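Local coordinates for SusD homolog (Bacteroides thetaiotaomicron, PDB 3EHM), which probably binds mucin O-glycans as a SusD-family outer-membrane lipoprotein, helping a gut bacterium to use host mucin, at residues F367-I372 with T386-T391; A354-Y357 with D363-T366; A27-M32 with S184-Y189. All blocks are in the same frame, centred on the assembly; numbering follows the deposited sequence.

Overall arrangement
From the N terminus, interaction 3 comes first: helix 23-36 meets the loop between helices 160-178 and 197-215, closing a span of 151 residues that is largely helical. Interaction 2 follows, closing the short connection between helices 344-356 and 364-378, with five residues between the segments. Interaction 1 then folds helix 384-388 back onto helix 364-378 across 13 residues. The three closures run in series, with none nested or crossed. Interactions 1 and 2 share helix 364-378, their centres are about 14 Å apart, and the ring of Phe367 touches Ala355 CB. Interaction 3 lies about 37 to 38 Å from both, centre to centre, and ties the first modelled helix, 23-36, to the loop before helix 197-215.

Interaction 1 (F367-I372 with T386-T391); sequences FYEQGI and TYLSGT
Leu388 places CG opposite its own carbonyl carbon (chi1 -74°) and Ile372 does the same with CG1 (chi1 -61°), which brings their terminal methyls to the middle of the contact. There Ile372 CD1 and Leu388 CD2 pass in opposite directions at 3.4 Å, tighter than ordinary carbon packing. The forked end of leucine suits this place because its two methyls reach different parts of the neighbouring helix: CD2 meets the isoleucine, while both methyls lie against the aliphatic part of Glu369, with CD2 3.8 Å from Glu369 CG. The second branch of Ile372 is used as well, its CG2 lying 4.0 Å from Tyr387 CD1, the two side chains crossing at about a right angle. This closes the turn from helix 364-378 into the short helix 384-388, in a mainly helical SusD homologue. Ile372 CD1 also lies 3.6 Å above the plane of the Tyr368 ring, offset toward its rim, and Tyr368 OH is hydrogen-bonded to Pro418 O. The hydroxyl of Tyr387 binds Gln440 NE2, on helix 429-445. Glutamate serves two purposes here, since beyond its greasy CH2 groups the chain runs out extended to a carboxylate. One water donates both to Glu369 OE1, at 2.8 Å, and to Leu388 O, at 2.9 Å, so the carboxylate reaches the backbone carbonyl of Leu388 through the water.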
ATOM      1  N   PHE A 367      -0.085  -9.316 -20.261  1.00 15.99           N
ATOM      2  CA  PHE A 367      -0.323  -9.258 -18.823  1.00 15.56           C
ATOM      3  C   PHE A 367      -0.782  -7.857 -18.434  1.00 15.67           C
ATOM      4  O   PHE A 367      -1.674  -7.695 -17.603  1.00 14.51           O
ATOM      5  CB  PHE A 367       0.948  -9.613 -18.041  1.00 15.79           C
ATOM      6  CG  PHE A 367       1.404 -11.035 -18.225  1.00 16.59           C
ATOM      7  CD1 PHE A 367       0.504 -12.090 -18.108  1.00 18.84           C
ATOM      8  CD2 PHE A 367       2.733 -11.322 -18.510  1.00 19.40           C
ATOM      9  CE1 PHE A 367       0.923 -13.411 -18.268  1.00 20.02           C
ATOM     10  CE2 PHE A 367       3.164 -12.639 -18.672  1.00 19.55           C
ATOM     11  CZ  PHE A 367       2.255 -13.685 -18.552  1.00 20.58           C
ATOM     12  N   TYR A 368      -0.160  -6.852 -19.043  1.00 15.14           N
ATOM     13  CA  TYR A 368      -0.487  -5.452 -18.783  1.00 15.57           C
ATOM     14  C   TYR A 368      -1.947  -5.158 -19.091  1.00 15.24           C
ATOM     15  O   TYR A 368      -2.679  -4.626 -18.256  1.00 14.14           O
ATOM     16  CB  TYR A 368       0.398  -4.550 -19.643  1.00 15.79           C
ATOM     17  CG  TYR A 368       0.038  -3.079 -19.624  1.00 14.72           C
ATOM     18  CD1 TYR A 368       0.324  -2.276 -18.516  1.00 15.24           C
ATOM     19  CD2 TYR A 368      -0.531  -2.475 -20.743  1.00 16.49           C
ATOM     20  CE1 TYR A 368       0.061  -0.905 -18.535  1.00 13.73           C
ATOM     21  CE2 TYR A 368      -0.798  -1.111 -20.772  1.00 14.79           C
ATOM     22  CZ  TYR A 368      -0.497  -0.333 -19.671  1.00 12.58           C
ATOM     23  OH  TYR A 368      -0.733   1.016 -19.726  1.00 12.66           O
ATOM     24  N   GLU A 369      -2.375  -5.502 -20.299  1.00 15.38           N
ATOM     25  CA  GLU A 369      -3.749  -5.241 -20.684  1.00 15.03           C
ATOM     26  C   GLU A 369      -4.759  -6.079 -19.901  1.00 15.62           C
ATOM     27  O   GLU A 369      -5.871  -5.625 -19.650  1.00 15.05           O
ATOM     28  CB  GLU A 369      -3.910  -5.427 -22.198  1.00 17.28           C
ATOM     29  CG  GLU A 369      -3.259  -4.284 -22.985  1.00 17.28           C
ATOM     30  CD  GLU A 369      -3.543  -4.329 -24.478  1.00 19.55           C
ATOM     31  OE1 GLU A 369      -3.397  -3.279 -25.144  1.00 19.23           O
ATOM     32  OE2 GLU A 369      -3.901  -5.405 -24.987  1.00 19.42           O
ATOM     33  N   GLN A 370      -4.380  -7.286 -19.486  1.00 15.81           N
ATOM     34  CA  GLN A 370      -5.312  -8.102 -18.714  1.00 17.47           C
ATOM     35  C   GLN A 370      -5.448  -7.542 -17.298  1.00 16.33           C
ATOM     36  O   GLN A 370      -6.508  -7.644 -16.675  1.00 15.71           O
ATOM     37  CB  GLN A 370      -4.862  -9.563 -18.657  1.00 20.79           C
ATOM     38  CG  GLN A 370      -5.836 -10.459 -17.889  1.00 26.77           C
ATOM     39  CD  GLN A 370      -7.270 -10.383 -18.418  1.00 28.85           C
ATOM     40  OE1 GLN A 370      -8.210 -10.826 -17.757  1.00 32.93           O
ATOM     41  NE2 GLN A 370      -7.438  -9.829 -19.616  1.00 32.15           N
ATOM     42  N   GLY A 371      -4.371  -6.949 -16.796  1.00 14.82           N
ATOM     43  CA  GLY A 371      -4.408  -6.356 -15.471  1.00 13.99           C
ATOM     44  C   GLY A 371      -5.384  -5.195 -15.453  1.00 12.52           C
ATOM     45  O   GLY A 371      -6.149  -5.031 -14.505  1.00 10.75           O
ATOM     46  N   ILE A 372      -5.364  -4.385 -16.508  1.00 12.49           N
ATOM     47  CA  ILE A 372      -6.272  -3.245 -16.595  1.00 13.36           C
ATOM     48  C   ILE A 372      -7.712  -3.741 -16.741  1.00 13.32           C
ATOM     49  O   ILE A 372      -8.630  -3.218 -16.109  1.00 14.21           O
ATOM     50  CB  ILE A 372      -5.921  -2.336 -17.794  1.00 14.46           C
ATOM     51  CG1 ILE A 372      -4.508  -1.777 -17.623  1.00 15.89           C
ATOM     52  CG2 ILE A 372      -6.934  -1.195 -17.898  1.00 12.76           C
ATOM     53  CD1 ILE A 372      -4.013  -0.955 -18.806  1.00 18.05           C
ATOM     54  N   THR A 386     -11.606   1.126 -25.204  1.00 16.78           N
ATOM     55  CA  THR A 386     -11.439   2.534 -25.539  1.00 17.06           C
ATOM     56  C   THR A 386     -10.328   3.110 -24.668  1.00 16.94           C
ATOM     57  O   THR A 386      -9.512   3.913 -25.122  1.00 15.54           O
ATOM     58  CB  THR A 386     -12.742   3.330 -25.283  1.00 17.51           C
ATOM     59  OG1 THR A 386     -13.774   2.846 -26.152  1.00 17.14           O
ATOM     60  CG2 THR A 386     -12.523   4.825 -25.534  1.00 17.80           C
ATOM     61  N   TYR A 387     -10.302   2.692 -23.408  1.00 16.08           N
ATOM     62  CA  TYR A 387      -9.284   3.167 -22.477  1.00 16.38           C
ATOM     63  C   TYR A 387      -7.886   2.712 -22.898  1.00 16.34           C
ATOM     64  O   TYR A 387      -6.936   3.489 -22.840  1.00 17.91           O
ATOM     65  CB  TYR A 387      -9.590   2.665 -21.062  1.00 14.04           C
ATOM     66  CG  TYR A 387      -8.618   3.150 -20.010  1.00 14.94           C
ATOM     67  CD1 TYR A 387      -7.516   2.382 -19.638  1.00 14.63           C
ATOM     68  CD2 TYR A 387      -8.799   4.385 -19.387  1.00 15.45           C
ATOM     69  CE1 TYR A 387      -6.616   2.831 -18.665  1.00 15.76           C
ATOM     70  CE2 TYR A 387      -7.907   4.842 -18.419  1.00 14.66           C
ATOM     71  CZ  TYR A 387      -6.821   4.060 -18.062  1.00 15.20           C
ATOM     72  OH  TYR A 387      -5.962   4.503 -17.088  1.00 14.09           O
ATOM     73  N   LEU A 388      -7.775   1.458 -23.330  1.00 17.05           N
ATOM     74  CA  LEU A 388      -6.495   0.883 -23.745  1.00 18.13           C
ATOM     75  C   LEU A 388      -5.913   1.476 -25.018  1.00 19.08           C
ATOM     76  O   LEU A 388      -4.721   1.326 -25.286  1.00 18.84           O
ATOM     77  CB  LEU A 388      -6.623  -0.633 -23.917  1.00 19.43           C
ATOM     78  CG  LEU A 388      -6.724  -1.464 -22.635  1.00 20.16           C
ATOM     79  CD1 LEU A 388      -7.041  -2.906 -22.977  1.00 19.71           C
ATOM     80  CD2 LEU A 388      -5.421  -1.367 -21.869  1.00 21.44           C
ATOM     81  N   SER A 389      -6.743   2.130 -25.818  1.00 19.38           N
ATOM     82  CA  SER A 389      -6.239   2.728 -27.049  1.00 22.51           C
ATOM     83  C   SER A 389      -6.019   4.228 -26.862  1.00 21.82           C
ATOM     84  O   SER A 389      -5.676   4.938 -27.805  1.00 23.52           O
ATOM     85  CB  SER A 389      -7.208   2.465 -28.209  1.00 24.07           C
ATOM     86  OG  SER A 389      -8.490   3.008 -27.949  1.00 29.82           O
ATOM     87  N   GLY A 390      -6.208   4.700 -25.634  1.00 20.33           N
ATOM     88  CA  GLY A 390      -6.024   6.112 -25.350  1.00 19.69           C
ATOM     89  C   GLY A 390      -4.565   6.526 -25.337  1.00 19.21           C
ATOM     90  O   GLY A 390      -3.705   5.792 -24.849  1.00 18.11           O
ATOM     91  N   THR A 391      -4.283   7.713 -25.865  1.00 18.84           N
ATOM     92  CA  THR A 391      -2.919   8.220 -25.922  1.00 19.81           C
ATOM     93  C   THR A 391      -2.784   9.544 -25.164  1.00 20.21           C
ATOM     94  O   THR A 391      -1.856  10.319 -25.401  1.00 19.19           O
ATOM     95  CB  THR A 391      -2.478   8.435 -27.383  1.00 21.54           C
ATOM     96  OG1 THR A 391      -3.297   9.446 -27.984  1.00 22.78           O
ATOM     97  CG2 THR A 391      -2.623   7.140 -28.180  1.00 19.79           C
TER
HETATM   98  O   HOH W   1      -2.617  -0.630 -24.923  1.00 26.87           O

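Interaction 2 (A354-Y357 with D363-T366)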
ATOM      1  N   ALA A 354       7.548  -8.848 -14.411  1.00 14.51           N
ATOM      2  CA  ALA A 354       8.394 -10.038 -14.387  1.00 13.63           C
ATOM      3  C   ALA A 354       8.769 -10.459 -15.804  1.00 14.38           C
ATOM      4  O   ALA A 354       9.933 -10.748 -16.090  1.00 14.80           O
ATOM      5  CB  ALA A 354       7.678 -11.174 -13.675  1.00 12.21           C
ATOM      6  N   ALA A 355       7.782 -10.484 -16.690  1.00 14.47           N
ATOM      7  CA  ALA A 355       8.013 -10.871 -18.072  1.00 16.47           C
ATOM      8  C   ALA A 355       8.882  -9.841 -18.789  1.00 16.58           C
ATOM      9  O   ALA A 355       9.716 -10.191 -19.622  1.00 17.71           O
ATOM     10  CB  ALA A 355       6.677 -11.033 -18.799  1.00 14.88           C
ATOM     11  N   LEU A 356       8.689  -8.571 -18.451  1.00 16.50           N
ATOM     12  CA  LEU A 356       9.453  -7.493 -19.068  1.00 16.29           C
ATOM     13  C   LEU A 356      10.951  -7.649 -18.797  1.00 16.65           C
ATOM     14  O   LEU A 356      11.779  -7.278 -19.625  1.00 17.45           O
ATOM     15  CB  LEU A 356       8.964  -6.137 -18.547  1.00 15.62           C
ATOM     16  CG  LEU A 356       9.619  -4.875 -19.124  1.00 16.98           C
ATOM     17  CD1 LEU A 356       9.366  -4.803 -20.622  1.00 14.16           C
ATOM     18  CD2 LEU A 356       9.046  -3.636 -18.433  1.00 15.76           C
ATOM     19  N   TYR A 357      11.295  -8.204 -17.639  1.00 16.45           N
ATOM     20  CA  TYR A 357      12.697  -8.405 -17.282  1.00 16.28           C
ATOM     21  C   TYR A 357      13.141  -9.860 -17.399  1.00 17.24           C
ATOM     22  O   TYR A 357      14.123 -10.277 -16.785  1.00 17.52           O
ATOM     23  CB  TYR A 357      12.954  -7.853 -15.876  1.00 15.97           C
ATOM     24  CG  TYR A 357      12.932  -6.341 -15.863  1.00 17.80           C
ATOM     25  CD1 TYR A 357      14.051  -5.606 -16.257  1.00 19.08           C
ATOM     26  CD2 TYR A 357      11.762  -5.642 -15.558  1.00 18.02           C
ATOM     27  CE1 TYR A 357      14.006  -4.211 -16.355  1.00 19.63           C
ATOM     28  CE2 TYR A 357      11.704  -4.251 -15.654  1.00 19.31           C
ATOM     29  CZ  TYR A 357      12.831  -3.543 -16.055  1.00 20.68           C
ATOM     30  OH  TYR A 357      12.774  -2.173 -16.167  1.00 19.81           O
ATOM     31  N   ASP A 363       4.181 -12.433 -22.677  1.00 23.86           N
ATOM     32  CA  ASP A 363       4.255 -11.107 -23.278  1.00 22.79           C
ATOM     33  C   ASP A 363       3.834 -10.051 -22.261  1.00 20.49           C
ATOM     34  O   ASP A 363       2.707 -10.072 -21.770  1.00 19.42           O
ATOM     35  CB  ASP A 363       3.319 -11.040 -24.488  1.00 26.16           C
ATOM     36  CG  ASP A 363       3.378  -9.704 -25.196  1.00 28.82           C
ATOM     37  OD1 ASP A 363       2.359  -9.302 -25.796  1.00 33.70           O
ATOM     38  OD2 ASP A 363       4.443  -9.058 -25.164  1.00 31.62           O
ATOM     39  N   PRO A 364       4.733  -9.112 -21.932  1.00 18.36           N
ATOM     40  CA  PRO A 364       4.411  -8.061 -20.964  1.00 17.27           C
ATOM     41  C   PRO A 364       3.108  -7.341 -21.294  1.00 17.48           C
ATOM     42  O   PRO A 364       2.274  -7.128 -20.419  1.00 15.70           O
ATOM     43  CB  PRO A 364       5.624  -7.139 -21.043  1.00 16.99           C
ATOM     44  CG  PRO A 364       6.737  -8.101 -21.329  1.00 18.55           C
ATOM     45  CD  PRO A 364       6.126  -8.986 -22.394  1.00 18.19           C
ATOM     46  N   LYS A 365       2.935  -6.980 -22.566  1.00 17.81           N
ATOM     47  CA  LYS A 365       1.733  -6.275 -23.011  1.00 16.58           C
ATOM     48  C   LYS A 365       0.455  -7.030 -22.674  1.00 16.72           C
ATOM     49  O   LYS A 365      -0.528  -6.435 -22.234  1.00 15.02           O
ATOM     50  CB  LYS A 365       1.780  -6.032 -24.522  1.00 17.23           C
ATOM     51  CG  LYS A 365       0.572  -5.274 -25.060  1.00 17.96           C
ATOM     52  CD  LYS A 365       0.618  -5.165 -26.574  1.00 22.17           C
ATOM     53  CE  LYS A 365      -0.586  -4.406 -27.111  1.00 22.83           C
ATOM     54  NZ  LYS A 365      -0.609  -4.416 -28.599  1.00 25.65           N
ATOM     55  N   THR A 366       0.468  -8.342 -22.894  1.00 17.75           N
ATOM     56  CA  THR A 366      -0.695  -9.175 -22.614  1.00 17.50           C
ATOM     57  C   THR A 366      -1.066  -9.099 -21.134  1.00 16.29           C
ATOM     58  O   THR A 366      -2.221  -8.848 -20.791  1.00 15.01           O
ATOM     59  CB  THR A 366      -0.432 -10.652 -22.983  1.00 19.28           C
ATOM     60  OG1 THR A 366      -0.008 -10.736 -24.350  1.00 22.12           O
ATOM     61  CG2 THR A 366      -1.703 -11.476 -22.816  1.00 20.14           C
TER
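Asp363, directly before the proline that packs on Ala355 and Leu356, accepts a 3.1 Å hydrogen bond at OD1 from Thr366 OG1. The donor comes from the anti side of the carboxylate, 24° out of its plane. Asp363 holds the N-cap position of helix 364-378, and the bond to Thr366 joins the cap to the first turn. Aspartate is a common N-cap because its short carboxylate can serve groups at the start of a helix. Proline is equally apt in the next position: its nitrogen has no hydrogen to offer, but the first turn of a helix asks for none there. The ring of Pro364 makes the contact with the end of helix 344-356. Its CG reaches the peptide between the two partners, 3.8 Å from Ala355 C and 3.5 Å from Leu356 N. The same carbon lies 3.9 Å from Ala355 CB and 4.1 Å from Leu356 CB. Alanine fits because the backbones come close here, with Ala355 CA 5.4 Å from Pro364 CA. Leu356, with CG swung opposite its backbone N (chi1 -178°), keeps CB and one methyl near the proline and packs on Gln433 and Ile437 of helix 429-445. The contact joins the two helices of a hairpin at their turn; Trp420, from a loop, also touches Pro364. Across this join the chemistry is apolar, implying that it probably depends on close fit rather than directed bonds.

Interaction 3 (A27-M32 with S184-Y189)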
ATOM      1  N   ALA A  27     -10.478 -15.633  18.644  1.00 18.19           N
ATOM      2  CA  ALA A  27     -10.413 -14.210  18.959  1.00 18.51           C
ATOM      3  C   ALA A  27      -9.077 -13.603  18.544  1.00 17.36           C
ATOM      4  O   ALA A  27      -9.027 -12.509  17.985  1.00 16.28           O
ATOM      5  CB  ALA A  27     -10.643 -13.998  20.451  1.00 18.34           C
ATOM      6  N   ARG A  28      -7.996 -14.320  18.828  1.00 17.21           N
ATOM      7  CA  ARG A  28      -6.660 -13.859  18.481  1.00 16.83           C
ATOM      8  C   ARG A  28      -6.489 -13.705  16.975  1.00 16.58           C
ATOM      9  O   ARG A  28      -5.930 -12.714  16.504  1.00 14.83           O
ATOM     10  CB  ARG A  28      -5.625 -14.843  19.022  1.00 18.52           C
ATOM     11  CG  ARG A  28      -5.471 -14.780  20.528  1.00 19.44           C
ATOM     12  CD  ARG A  28      -4.873 -16.063  21.070  1.00 20.35           C
ATOM     13  NE  ARG A  28      -4.500 -15.926  22.472  1.00 20.19           N
ATOM     14  CZ  ARG A  28      -4.860 -16.777  23.424  1.00 22.17           C
ATOM     15  NH1 ARG A  28      -5.609 -17.831  23.124  1.00 19.96           N
ATOM     16  NH2 ARG A  28      -4.461 -16.580  24.674  1.00 20.76           N
ATOM     17  N   PHE A  29      -6.977 -14.687  16.222  1.00 15.33           N
ATOM     18  CA  PHE A  29      -6.865 -14.650  14.768  1.00 15.51           C
ATOM     19  C   PHE A  29      -7.686 -13.513  14.158  1.00 14.49           C
ATOM     20  O   PHE A  29      -7.251 -12.868  13.202  1.00 14.91           O
ATOM     21  CB  PHE A  29      -7.297 -15.995  14.174  1.00 16.60           C
ATOM     22  CG  PHE A  29      -7.137 -16.081  12.682  1.00 18.55           C
ATOM     23  CD1 PHE A  29      -5.946 -15.694  12.072  1.00 16.56           C
ATOM     24  CD2 PHE A  29      -8.176 -16.554  11.886  1.00 17.01           C
ATOM     25  CE1 PHE A  29      -5.792 -15.777  10.690  1.00 19.72           C
ATOM     26  CE2 PHE A  29      -8.033 -16.642  10.504  1.00 20.12           C
ATOM     27  CZ  PHE A  29      -6.838 -16.251   9.905  1.00 18.55           C
HETATM   28  N   MSE A  30      -8.870 -13.257  14.703  1.00 14.62           N
HETATM   29  CA  MSE A  30      -9.689 -12.180  14.165  1.00 14.71           C
HETATM   30  C   MSE A  30      -9.069 -10.823  14.482  1.00 12.95           C
HETATM   31  O   MSE A  30      -9.178  -9.885  13.694  1.00 11.72           O
HETATM   32  CB  MSE A  30     -11.123 -12.269  14.698  1.00 15.72           C
HETATM   33  CG  MSE A  30     -11.886 -13.465  14.145  1.00 15.31           C
HETATM   34 SE   MSE A  30     -13.808 -13.290  14.290  1.00 25.68          SE
HETATM   35  CE  MSE A  30     -13.940 -13.437  16.215  1.00 20.16           C
ATOM     36  N   ASN A  31      -8.403 -10.727  15.630  1.00 13.88           N
ATOM     37  CA  ASN A  31      -7.738  -9.488  16.020  1.00 14.85           C
ATOM     38  C   ASN A  31      -6.631  -9.241  15.001  1.00 13.68           C
ATOM     39  O   ASN A  31      -6.466  -8.124  14.507  1.00 11.52           O
ATOM     40  CB  ASN A  31      -7.137  -9.617  17.427  1.00 19.47           C
ATOM     41  CG  ASN A  31      -6.427  -8.346  17.889  1.00 24.66           C
ATOM     42  OD1 ASN A  31      -5.817  -8.318  18.960  1.00 29.34           O
ATOM     43  ND2 ASN A  31      -6.511  -7.293  17.089  1.00 25.68           N
HETATM   44  N   MSE A  32      -5.885 -10.294  14.679  1.00 13.11           N
HETATM   45  CA  MSE A  32      -4.798 -10.192  13.707  1.00 13.49           C
HETATM   46  C   MSE A  32      -5.279  -9.655  12.366  1.00 12.14           C
HETATM   47  O   MSE A  32      -4.678  -8.743  11.797  1.00 11.29           O
HETATM   48  CB  MSE A  32      -4.140 -11.560  13.468  1.00 13.82           C
HETATM   49  CG  MSE A  32      -3.211 -12.031  14.573  1.00 17.12           C
HETATM   50 SE   MSE A  32      -2.237 -13.621  14.004  1.00 17.89          SE
HETATM   51  CE  MSE A  32      -1.087 -12.792  12.683  1.00 15.86           C
ATOM     52  N   SER A 184     -11.457 -27.546   5.410  1.00 22.23           N
ATOM     53  CA  SER A 184     -11.562 -26.168   5.882  1.00 22.36           C
ATOM     54  C   SER A 184     -10.867 -25.971   7.229  1.00 20.97           C
ATOM     55  O   SER A 184     -10.837 -26.877   8.063  1.00 20.84           O
ATOM     56  CB  SER A 184     -13.033 -25.764   5.997  1.00 24.19           C
ATOM     57  OG  SER A 184     -13.679 -25.855   4.736  1.00 29.77           O
ATOM     58  N   VAL A 185     -10.312 -24.779   7.434  1.00 19.63           N
ATOM     59  CA  VAL A 185      -9.614 -24.459   8.669  1.00 19.06           C
ATOM     60  C   VAL A 185     -10.083 -23.120   9.242  1.00 19.17           C
ATOM     61  O   VAL A 185     -10.009 -22.086   8.573  1.00 16.84           O
ATOM     62  CB  VAL A 185      -8.086 -24.403   8.438  1.00 20.18           C
ATOM     63  CG1 VAL A 185      -7.382 -23.886   9.692  1.00 20.67           C
ATOM     64  CG2 VAL A 185      -7.565 -25.785   8.074  1.00 20.15           C
HETATM   65  N   MSE A 186     -10.571 -23.151  10.479  1.00 19.75           N
HETATM   66  CA  MSE A 186     -11.054 -21.951  11.162  1.00 20.95           C
HETATM   67  C   MSE A 186     -12.049 -21.115  10.365  1.00 19.35           C
HETATM   68  O   MSE A 186     -12.012 -19.887  10.427  1.00 16.99           O
HETATM   69  CB  MSE A 186      -9.881 -21.052  11.549  1.00 25.61           C
HETATM   70  CG  MSE A 186      -9.142 -21.453  12.807  1.00 32.10           C
HETATM   71 SE   MSE A 186      -7.973 -20.012  13.310  1.00 38.71          SE
HETATM   72  CE  MSE A 186      -6.853 -19.974  11.727  1.00 37.96           C
ATOM     73  N   ALA A 187     -12.947 -21.765   9.634  1.00 16.73           N
ATOM     74  CA  ALA A 187     -13.927 -21.040   8.829  1.00 16.04           C
ATOM     75  C   ALA A 187     -14.682 -19.963   9.607  1.00 16.74           C
ATOM     76  O   ALA A 187     -14.866 -18.852   9.119  1.00 13.89           O
ATOM     77  CB  ALA A 187     -14.923 -22.020   8.214  1.00 15.88           C
ATOM     78  N   GLN A 188     -15.128 -20.302  10.811  1.00 16.23           N
ATOM     79  CA  GLN A 188     -15.884 -19.369  11.635  1.00 17.91           C
ATOM     80  C   GLN A 188     -15.140 -18.080  11.973  1.00 17.16           C
ATOM     81  O   GLN A 188     -15.762 -17.037  12.166  1.00 16.28           O
ATOM     82  CB  GLN A 188     -16.320 -20.051  12.940  1.00 20.33           C
ATOM     83  CG  GLN A 188     -17.043 -19.110  13.906  1.00 23.90           C
ATOM     84  CD  GLN A 188     -17.536 -19.807  15.164  1.00 27.45           C
ATOM     85  OE1 GLN A 188     -18.132 -19.180  16.045  1.00 28.59           O
ATOM     86  NE2 GLN A 188     -17.290 -21.109  15.255  1.00 28.53           N
ATOM     87  N   TYR A 189     -13.816 -18.147  12.039  1.00 16.16           N
ATOM     88  CA  TYR A 189     -13.023 -16.972  12.386  1.00 16.75           C
ATOM     89  C   TYR A 189     -12.221 -16.398  11.222  1.00 15.87           C
ATOM     90  O   TYR A 189     -11.458 -15.448  11.403  1.00 14.83           O
ATOM     91  CB  TYR A 189     -12.068 -17.319  13.527  1.00 17.16           C
ATOM     92  CG  TYR A 189     -12.756 -17.964  14.706  1.00 20.70           C
ATOM     93  CD1 TYR A 189     -12.655 -19.337  14.932  1.00 20.82           C
ATOM     94  CD2 TYR A 189     -13.511 -17.205  15.596  1.00 19.60           C
ATOM     95  CE1 TYR A 189     -13.287 -19.933  16.015  1.00 22.43           C
ATOM     96  CE2 TYR A 189     -14.150 -17.795  16.684  1.00 23.33           C
ATOM     97  CZ  TYR A 189     -14.031 -19.158  16.887  1.00 22.64           C
ATOM     98  OH  TYR A 189     -14.650 -19.746  17.967  1.00 26.20           O
TER
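Phe29 and Met186 meet most closely through the methyl of the selenomethionine, whose CE stands 3.8 Å from the centroid of the phenyl ring and 19° off its normal, a CH-pi contact over one face. The selenium approaches obliquely, 4.5 Å from the same centroid, completing a Met-aromatic contact. Phe29 reaches this spot by swinging CG away from its backbone N (chi1 -177°), while the bend at the end of the Met186 chain lays the methyl over the ring. Alongside, Met30 runs obliquely past Tyr189: its CE lies at the ring edge, in the plane, 3.8 Å from Tyr189 CD2, and its CG comes to 3.4 Å from Tyr189 O. That carbonyl oxygen also sits 3.5 Å from Phe29 CD2, so both side chains touch it. Both Met30 and Met186 are selenomethionine in the crystal; methionine suits both places because a flexible, unbranched chain can mould itself to an aromatic face or edge. These contacts join helix 23-36 to the loop between helices 160-178 and 197-215, within the mainly helical SusD fold. An alanine in place of Phe29 is likely to leave the Met186 methyl without the ring it covers and to open a gap beside Tyr189 O. Within the loop, a 3.0 Å backbone bond from Tyr189 N to Met186 O draws the two contacting residues together. Farther out, Gln33 NE2 donates to both Tyr189 O and Phe29 O, linking loop to helix, while Ile124 and Val128 of helix 116-140 pack on Phe29, and Ile121 of that helix packs on Met186.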